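Local coordinates for putative RNase YutE (Bacillus subtilis subsp. subtilis str. 168, PDB 1YLM), which is probably an RNase of the HepT toxin family, the likely toxic component of a putative type VII toxin-antitoxin system, probably neutralised by its cognate antitoxin YutD, at residues M1-D5 against D58-M62; L13-E17 against F125-R130; L45-L50 against L92-R96. All coordinates share one frame; numbering follows the deposited sequence.

Interaction 1 (M1-D5 against D58-M62); sequences MYFVD and DGFIM
Tyr-2 and Phe-60 form an edge-to-face aromatic pair where the extended N-terminal strip 1-5 runs past the end of helix 32-59. The edge of the Phe-60 ring, led by CD2, points at the face of Tyr-2; the centroids are 5.1 Å apart and the planes stand at 62°. CD2 of Phe-60 lies over the centre of the tyrosine ring, and on the opposite face sits CG of Met-1, a selenomethionine in this model, so the ring is sandwiched.

A CH-pi contact prolongs this aromatic cluster. Val-4 CG2 lies 3.9 Å from the centroid of the Phe-60 ring, close to the ring normal but offset toward the rim. The valine holds CG1 anti to its own nitrogen (chi1 -177°), which swings CG2 round to the phenylalanine. Phe-60 thus spends its edge on Tyr-2 and a face on Val-4.

Backbone contacts are made around Gly-59, in the last turn of the helix. The lack of a side chain lets the strip come close: CA of Gly-59 is 3.4 Å from Phe-3 O in a CA-H...O contact. One water links the two backbones, accepting from Phe-3 N at 2.8 Å and donating to Gly-59 O, a leg modelled unusually short at 2.5 Å. The carbonyl of Gly-59 also touches the tyrosine, with its O 3.6 Å from Tyr-2 CD1.

Beyond these segments, Phe-60 meets Tyr-132 edge-to-face and packs with Val-4 on Leu-137, both residues of helix 119-137. Val-4 is also joined by a backbone hydrogen bond to Ala-142 in the C-terminal tail, and Asp-5 N-caps helix 6-23 through Lys-8 N. The contact therefore ties the N-terminal strip to helices 32-59 and 119-137 at one end of the helical bundle.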
# COMPACT_ATOMS: atom_id res chain seq x y z
N MSE A 1 31.76 12.69 7.87
CA MSE A 1 31.67 11.25 8.27
C MSE A 1 30.30 10.59 7.98
O MSE A 1 30.22 9.58 7.26
CB MSE A 1 32.05 11.09 9.75
CG MSE A 1 32.18 9.65 10.19
SE MSE A 1 33.17 8.70 9.03
CE MSE A 1 32.32 7.13 9.14
N TYR A 2 29.23 11.15 8.57
CA TYR A 2 27.88 10.66 8.31
C TYR A 2 27.12 11.63 7.41
O TYR A 2 27.06 12.83 7.71
CB TYR A 2 27.09 10.52 9.60
CG TYR A 2 27.70 9.60 10.61
CD1 TYR A 2 28.02 8.28 10.28
CD2 TYR A 2 27.93 10.03 11.91
CE1 TYR A 2 28.59 7.41 11.22
CE2 TYR A 2 28.48 9.17 12.87
CZ TYR A 2 28.82 7.87 12.51
OH TYR A 2 29.37 7.01 13.45
N PHE A 3 26.57 11.09 6.34
CA PHE A 3 25.69 11.83 5.45
C PHE A 3 24.29 11.22 5.60
O PHE A 3 23.99 10.15 5.06
CB PHE A 3 26.18 11.77 4.01
CG PHE A 3 27.59 12.32 3.83
CD1 PHE A 3 28.70 11.49 4.00
CD2 PHE A 3 27.80 13.66 3.51
CE1 PHE A 3 30.01 11.99 3.85
CE2 PHE A 3 29.10 14.18 3.36
CZ PHE A 3 30.20 13.33 3.54
N VAL A 4 23.47 11.92 6.37
CA VAL A 4 22.16 11.43 6.76
C VAL A 4 21.10 12.26 6.03
O VAL A 4 21.18 13.49 6.00
CB VAL A 4 21.98 11.52 8.31
CG1 VAL A 4 20.63 10.94 8.77
CG2 VAL A 4 23.14 10.79 9.02
N ASP A 5 20.12 11.59 5.42
CA ASP A 5 19.04 12.30 4.73
C ASP A 5 18.04 12.86 5.75
O ASP A 5 16.90 12.41 5.90
CB ASP A 5 18.36 11.43 3.68
CG ASP A 5 17.51 12.25 2.69
OD1 ASP A 5 17.19 13.44 2.96
OD2 ASP A 5 17.15 11.69 1.65
N ASP A 58 21.48 3.49 6.52
CA ASP A 58 22.31 3.96 5.41
C ASP A 58 23.16 5.17 5.81
O ASP A 58 24.37 5.19 5.54
CB ASP A 58 21.46 4.31 4.19
CG ASP A 58 20.77 3.09 3.57
OD1 ASP A 58 21.07 1.93 3.95
OD2 ASP A 58 19.90 3.30 2.70
N GLY A 59 22.54 6.16 6.45
CA GLY A 59 23.25 7.39 6.85
C GLY A 59 24.34 7.19 7.90
O GLY A 59 25.42 7.81 7.83
N PHE A 60 24.06 6.32 8.88
CA PHE A 60 24.97 6.09 10.01
C PHE A 60 25.84 4.84 9.88
O PHE A 60 26.42 4.42 10.85
CB PHE A 60 24.21 6.03 11.34
CG PHE A 60 23.71 7.39 11.80
CD1 PHE A 60 22.36 7.70 11.73
CD2 PHE A 60 24.60 8.34 12.31
CE1 PHE A 60 21.88 8.93 12.14
CE2 PHE A 60 24.15 9.59 12.73
CZ PHE A 60 22.78 9.89 12.66
N ILE A 61 25.93 4.29 8.67
CA ILE A 61 26.77 3.10 8.39
C ILE A 61 26.52 2.00 9.40
O ILE A 61 27.45 1.46 10.01
CB ILE A 61 28.31 3.41 8.38
CG1 ILE A 61 28.58 4.82 7.89
CG2 ILE A 61 29.07 2.34 7.53
CD1 ILE A 61 30.06 5.22 7.94
N MSE A 62 25.24 1.68 9.59
CA MSE A 62 24.87 0.56 10.45
C MSE A 62 24.91 -0.71 9.62
O MSE A 62 25.01 -0.67 8.39
CB MSE A 62 23.47 0.78 11.03
CG MSE A 62 23.33 2.04 11.89
SE MSE A 62 21.62 2.34 12.51
CE MSE A 62 21.88 3.79 13.49
O HOH W 1 26.89 8.37 5.85

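Interaction 2 (L13-E17 against F125-R130)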
# COMPACT_ATOMS: atom_id res chain seq x y z
N LEU A 13 8.82 11.64 9.75
CA LEU A 13 8.39 11.62 11.15
C LEU A 13 7.17 12.50 11.42
O LEU A 13 6.27 12.11 12.15
CB LEU A 13 9.55 12.03 12.09
CG LEU A 13 10.74 11.07 12.23
CD1 LEU A 13 11.71 11.61 13.29
CD2 LEU A 13 10.31 9.68 12.60
N GLY A 14 7.13 13.69 10.82
CA GLY A 14 5.96 14.57 10.95
C GLY A 14 4.71 13.94 10.37
O GLY A 14 3.63 14.00 10.97
N PHE A 15 4.85 13.35 9.17
CA PHE A 15 3.76 12.65 8.50
C PHE A 15 3.24 11.52 9.38
O PHE A 15 2.04 11.38 9.60
CB PHE A 15 4.29 12.09 7.20
CG PHE A 15 3.25 11.43 6.33
CD1 PHE A 15 2.47 12.20 5.46
CD2 PHE A 15 3.10 10.04 6.34
CE1 PHE A 15 1.52 11.58 4.62
CE2 PHE A 15 2.15 9.42 5.51
CZ PHE A 15 1.37 10.19 4.66
N PHE A 16 4.18 10.68 9.85
CA PHE A 16 3.90 9.61 10.81
C PHE A 16 3.07 10.09 12.01
O PHE A 16 2.04 9.50 12.35
CB PHE A 16 5.24 9.02 11.28
CG PHE A 16 5.12 7.95 12.34
CD1 PHE A 16 4.99 6.60 11.98
CD2 PHE A 16 5.17 8.28 13.70
CE1 PHE A 16 4.90 5.59 12.96
CE2 PHE A 16 5.08 7.28 14.68
CZ PHE A 16 4.94 5.94 14.31
N GLU A 17 3.52 11.17 12.65
CA GLU A 17 2.83 11.69 13.82
C GLU A 17 1.39 12.13 13.49
O GLU A 17 0.45 11.87 14.26
CB GLU A 17 3.66 12.81 14.44
CG GLU A 17 4.86 12.24 15.24
CD GLU A 17 5.76 13.32 15.84
OE1 GLU A 17 5.99 14.35 15.17
OE2 GLU A 17 6.26 13.11 16.98
N PHE A 125 8.47 6.37 18.93
CA PHE A 125 9.41 6.14 17.81
C PHE A 125 10.03 7.44 17.24
O PHE A 125 11.26 7.52 17.12
CB PHE A 125 8.76 5.29 16.70
CG PHE A 125 9.67 5.02 15.52
CD1 PHE A 125 10.69 4.06 15.62
CD2 PHE A 125 9.51 5.71 14.33
CE1 PHE A 125 11.54 3.82 14.54
CE2 PHE A 125 10.34 5.45 13.23
CZ PHE A 125 11.35 4.51 13.34
N PRO A 126 9.20 8.46 16.91
CA PRO A 126 9.78 9.73 16.44
C PRO A 126 10.71 10.38 17.46
O PRO A 126 11.74 10.95 17.09
CB PRO A 126 8.54 10.64 16.21
CG PRO A 126 7.39 9.72 16.09
CD PRO A 126 7.72 8.49 16.89
N LYS A 127 10.35 10.31 18.74
CA LYS A 127 11.21 10.84 19.80
C LYS A 127 12.59 10.16 19.81
O LYS A 127 13.61 10.84 19.90
CB LYS A 127 10.54 10.68 21.17
CG LYS A 127 9.15 11.31 21.28
CD LYS A 127 8.54 11.08 22.69
CE LYS A 127 9.51 11.53 23.80
NZ LYS A 127 8.80 11.94 25.08
N ARG A 128 12.61 8.83 19.75
CA ARG A 128 13.86 8.07 19.69
C ARG A 128 14.71 8.49 18.50
O ARG A 128 15.92 8.72 18.64
CB ARG A 128 13.59 6.56 19.57
CG ARG A 128 12.82 5.96 20.73
CD ARG A 128 13.65 5.76 21.98
NE ARG A 128 12.77 5.26 23.05
CZ ARG A 128 12.13 6.04 23.93
NH1 ARG A 128 12.28 7.36 23.91
NH2 ARG A 128 11.33 5.48 24.84
N ILE A 129 14.09 8.58 17.32
CA ILE A 129 14.82 8.99 16.12
C ILE A 129 15.41 10.40 16.26
O ILE A 129 16.57 10.63 15.94
CB ILE A 129 13.96 8.92 14.84
CG1 ILE A 129 13.43 7.49 14.58
CG2 ILE A 129 14.78 9.40 13.65
CD1 ILE A 129 14.51 6.39 14.44
N ARG A 130 14.59 11.34 16.72
CA ARG A 130 15.04 12.72 16.87
C ARG A 130 16.16 12.86 17.88
O ARG A 130 17.08 13.62 17.62
CB ARG A 130 13.89 13.65 17.23
CG ARG A 130 12.92 13.89 16.11
CD ARG A 130 11.80 14.76 16.63
NE ARG A 130 10.77 14.91 15.63
CZ ARG A 130 9.51 14.52 15.79
NH1 ARG A 130 9.08 14.01 16.94
NH2 ARG A 130 8.67 14.71 14.78
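Leu-13 reaches from helix 6-23 into helix 119-137 as a knob in a hole formed by Phe-125, Pro-126, Ile-129 and Arg-130. Its CB lies 3.9 Å from Arg-130 NH2. With CG anti to the carbonyl carbon (chi1 -69°), the fork enters the hole. CD1 goes to Ile-129 CG2 at 3.8 Å and lies over one face of the Arg-130 guanidinium; CD2 turns to Pro-126 and the Phe-125 ring, meeting Phe-125 CE2 at 4.3 Å.

Pro-126 is flanked by Phe-16, whose CD2 is 3.6 Å from Pro-126 CG, and by the chain of Glu-17. Glu-17 ends in a bidentate salt bridge: Arg-130 NH2 gives a hydrogen bond of 2.7 Å to OE1, while Arg-130 NH1 reaches OE2 of Glu-17 at 3.0 Å. Arg-130 grips end-on with both oxygens near its guanidinium plane, yet each is met from above the carboxylate plane, turned 44° away.

The axes of segments 13-17 and 125-130 run antiparallel (163°) and approach to 10.4 Å. Phe-16 continues onto Leu-45 and Cys-48 of helix 32-59; Phe-15, on another side of helix 6-23, packs on Leu-44, Cys-48 and the second subunit's Leu-104.

Interaction 3 (L45-L50 against L92-R96); sequences LIECIL and LIAYR
Leu-92 meets Ile-46 where helix 83-93 packs on helix 32-59 in the all-helical HepT fold, and the segment leads into Arg-96, by similarity an active-site residue. Arg-96 aligns with the first residue of the RX(4)HXY motif, though Gln-101 stands at the histidine position. CG of Leu-92 rests on Ile-46 CG1 at 3.7 Å, and the backbone O of Leu-92 is 3.3 Å from Ile-46 CD1. Leu-92 also packs on Leu-122 and Ile-115.

Ile-93 comes next. Its CG1 lies anti to the carbonyl carbon (chi1 -70°), carrying CD1 to within 4.1 Å of Leu-50 CD2 and equally close to Ile-49 CG2, touching two residues of helix 32-59 at once. From Ile-93 to Arg-96 the chain makes a type I beta turn, with the backbone N of Arg-96 bonded to the O of Ile-93. Tyr-95, inside the turn, sends its hydroxyl away from this contact to Glu-110 and to the backbone of Asp-107.

The turn brings Arg-96 back over helix 32-59. Its chain is extended from CB to NE, with CG anti to the nitrogen (chi1 -167°), and crosses Ile-46 and Leu-50; Leu-50 CD1 touches Arg-96 CD at 3.7 Å. Glu-47 bends at chi2 to bring its carboxylate to the guanidinium edge, and its side chain also packs on Tyr-103 of the second subunit, which aligns with the motif's tyrosine. Arg-96 also makes a cation-pi contact with Tyr-68.

The salt bridge is side-on, with the carboxylate and guanidinium planes 42° apart. Arg-96 NH2 reaches Glu-47 OE1 at 3.1 Å from above the carboxylate plane, while Arg-96 NE meets the syn side of Glu-47 OE2 at 2.6 Å.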
# COMPACT_ATOMS: atom_id res chain seq x y z
N LEU A 45 1.96 3.92 8.75
CA LEU A 45 2.77 3.82 9.98
C LEU A 45 3.97 2.88 9.74
O LEU A 45 5.12 3.23 10.03
CB LEU A 45 1.92 3.32 11.16
CG LEU A 45 0.79 4.24 11.67
CD1 LEU A 45 0.02 3.57 12.81
CD2 LEU A 45 1.34 5.60 12.09
N ILE A 46 3.68 1.70 9.19
CA ILE A 46 4.71 0.69 8.88
C ILE A 46 5.77 1.23 7.90
O ILE A 46 6.98 1.11 8.16
CB ILE A 46 4.06 -0.62 8.31
CG1 ILE A 46 3.22 -1.31 9.40
CG2 ILE A 46 5.17 -1.56 7.79
CD1 ILE A 46 2.30 -2.45 8.90
N GLU A 47 5.31 1.81 6.79
CA GLU A 47 6.22 2.33 5.75
C GLU A 47 7.13 3.44 6.29
O GLU A 47 8.32 3.47 5.97
CB GLU A 47 5.46 2.84 4.52
CG GLU A 47 4.82 1.77 3.62
CD GLU A 47 5.69 0.52 3.43
OE1 GLU A 47 6.63 0.50 2.59
OE2 GLU A 47 5.40 -0.45 4.12
N CYS A 48 6.56 4.34 7.09
CA CYS A 48 7.33 5.41 7.73
C CYS A 48 8.42 4.83 8.64
O CYS A 48 9.55 5.34 8.63
CB CYS A 48 6.42 6.30 8.58
SG CYS A 48 5.35 7.45 7.65
N ILE A 49 8.08 3.79 9.40
CA ILE A 49 9.09 3.17 10.28
C ILE A 49 10.19 2.52 9.45
O ILE A 49 11.38 2.72 9.73
CB ILE A 49 8.47 2.14 11.24
CG1 ILE A 49 7.54 2.84 12.25
CG2 ILE A 49 9.57 1.32 11.94
CD1 ILE A 49 6.59 1.85 12.97
N LEU A 50 9.81 1.75 8.44
CA LEU A 50 10.80 1.05 7.61
C LEU A 50 11.70 2.00 6.84
O LEU A 50 12.92 1.80 6.76
CB LEU A 50 10.11 0.09 6.64
CG LEU A 50 9.37 -1.08 7.31
CD1 LEU A 50 8.66 -1.92 6.27
CD2 LEU A 50 10.30 -1.94 8.20
N LEU A 92 3.80 -5.04 14.69
CA LEU A 92 3.02 -4.25 13.72
C LEU A 92 3.55 -4.46 12.31
O LEU A 92 2.78 -4.66 11.37
CB LEU A 92 3.02 -2.75 14.04
CG LEU A 92 2.30 -1.88 12.98
CD1 LEU A 92 0.80 -2.22 12.83
CD2 LEU A 92 2.47 -0.40 13.32
N ILE A 93 4.88 -4.40 12.17
CA ILE A 93 5.52 -4.58 10.87
C ILE A 93 5.14 -5.91 10.21
O ILE A 93 5.01 -6.01 8.98
CB ILE A 93 7.06 -4.42 11.01
CG1 ILE A 93 7.40 -2.94 11.30
CG2 ILE A 93 7.80 -4.96 9.77
CD1 ILE A 93 8.80 -2.70 11.89
N ALA A 94 4.95 -6.94 11.03
CA ALA A 94 4.56 -8.26 10.54
C ALA A 94 3.22 -8.23 9.79
O ALA A 94 2.92 -9.14 9.02
CB ALA A 94 4.52 -9.26 11.69
N TYR A 95 2.43 -7.17 9.99
CA TYR A 95 1.16 -7.00 9.26
C TYR A 95 1.31 -6.47 7.83
O TYR A 95 0.35 -6.45 7.06
CB TYR A 95 0.15 -6.16 10.09
CG TYR A 95 -1.29 -6.59 9.85
CD1 TYR A 95 -1.78 -7.77 10.41
CD2 TYR A 95 -2.15 -5.82 9.05
CE1 TYR A 95 -3.09 -8.18 10.20
CE2 TYR A 95 -3.48 -6.24 8.81
CZ TYR A 95 -3.93 -7.41 9.40
OH TYR A 95 -5.24 -7.85 9.20
N ARG A 96 2.52 -6.03 7.46
CA ARG A 96 2.76 -5.40 6.17
C ARG A 96 2.33 -6.27 5.00
O ARG A 96 1.67 -5.80 4.10
CB ARG A 96 4.22 -4.99 5.99
CG ARG A 96 4.44 -4.06 4.80
CD ARG A 96 5.93 -3.82 4.55
NE ARG A 96 6.15 -2.88 3.45
CZ ARG A 96 6.38 -3.22 2.18
NH1 ARG A 96 6.44 -4.49 1.80
NH2 ARG A 96 6.56 -2.26 1.28

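How the interactions relate
Interactions 2 and 3 are buried contacts that touch each other, with Phe-16 of helix 6-23 packing on Leu-45, Cys-48 and Ile-49 of helix 32-59. Interaction 1 is partly buried and lies farther out, about 19 Å from the chain centre to its own centre. Helix 32-59 serves interactions 1 and 3, with its end in the first and its middle in the third. Interaction 1 relies on aromatic rings and a water bridge; apolar packing in the core uses rings and a proline in interaction 2 but is mainly aliphatic in interaction 3. Glu-17/Arg-130 joins helices away from the putative active site, whereas Glu-47 holds the putative active-site arginine.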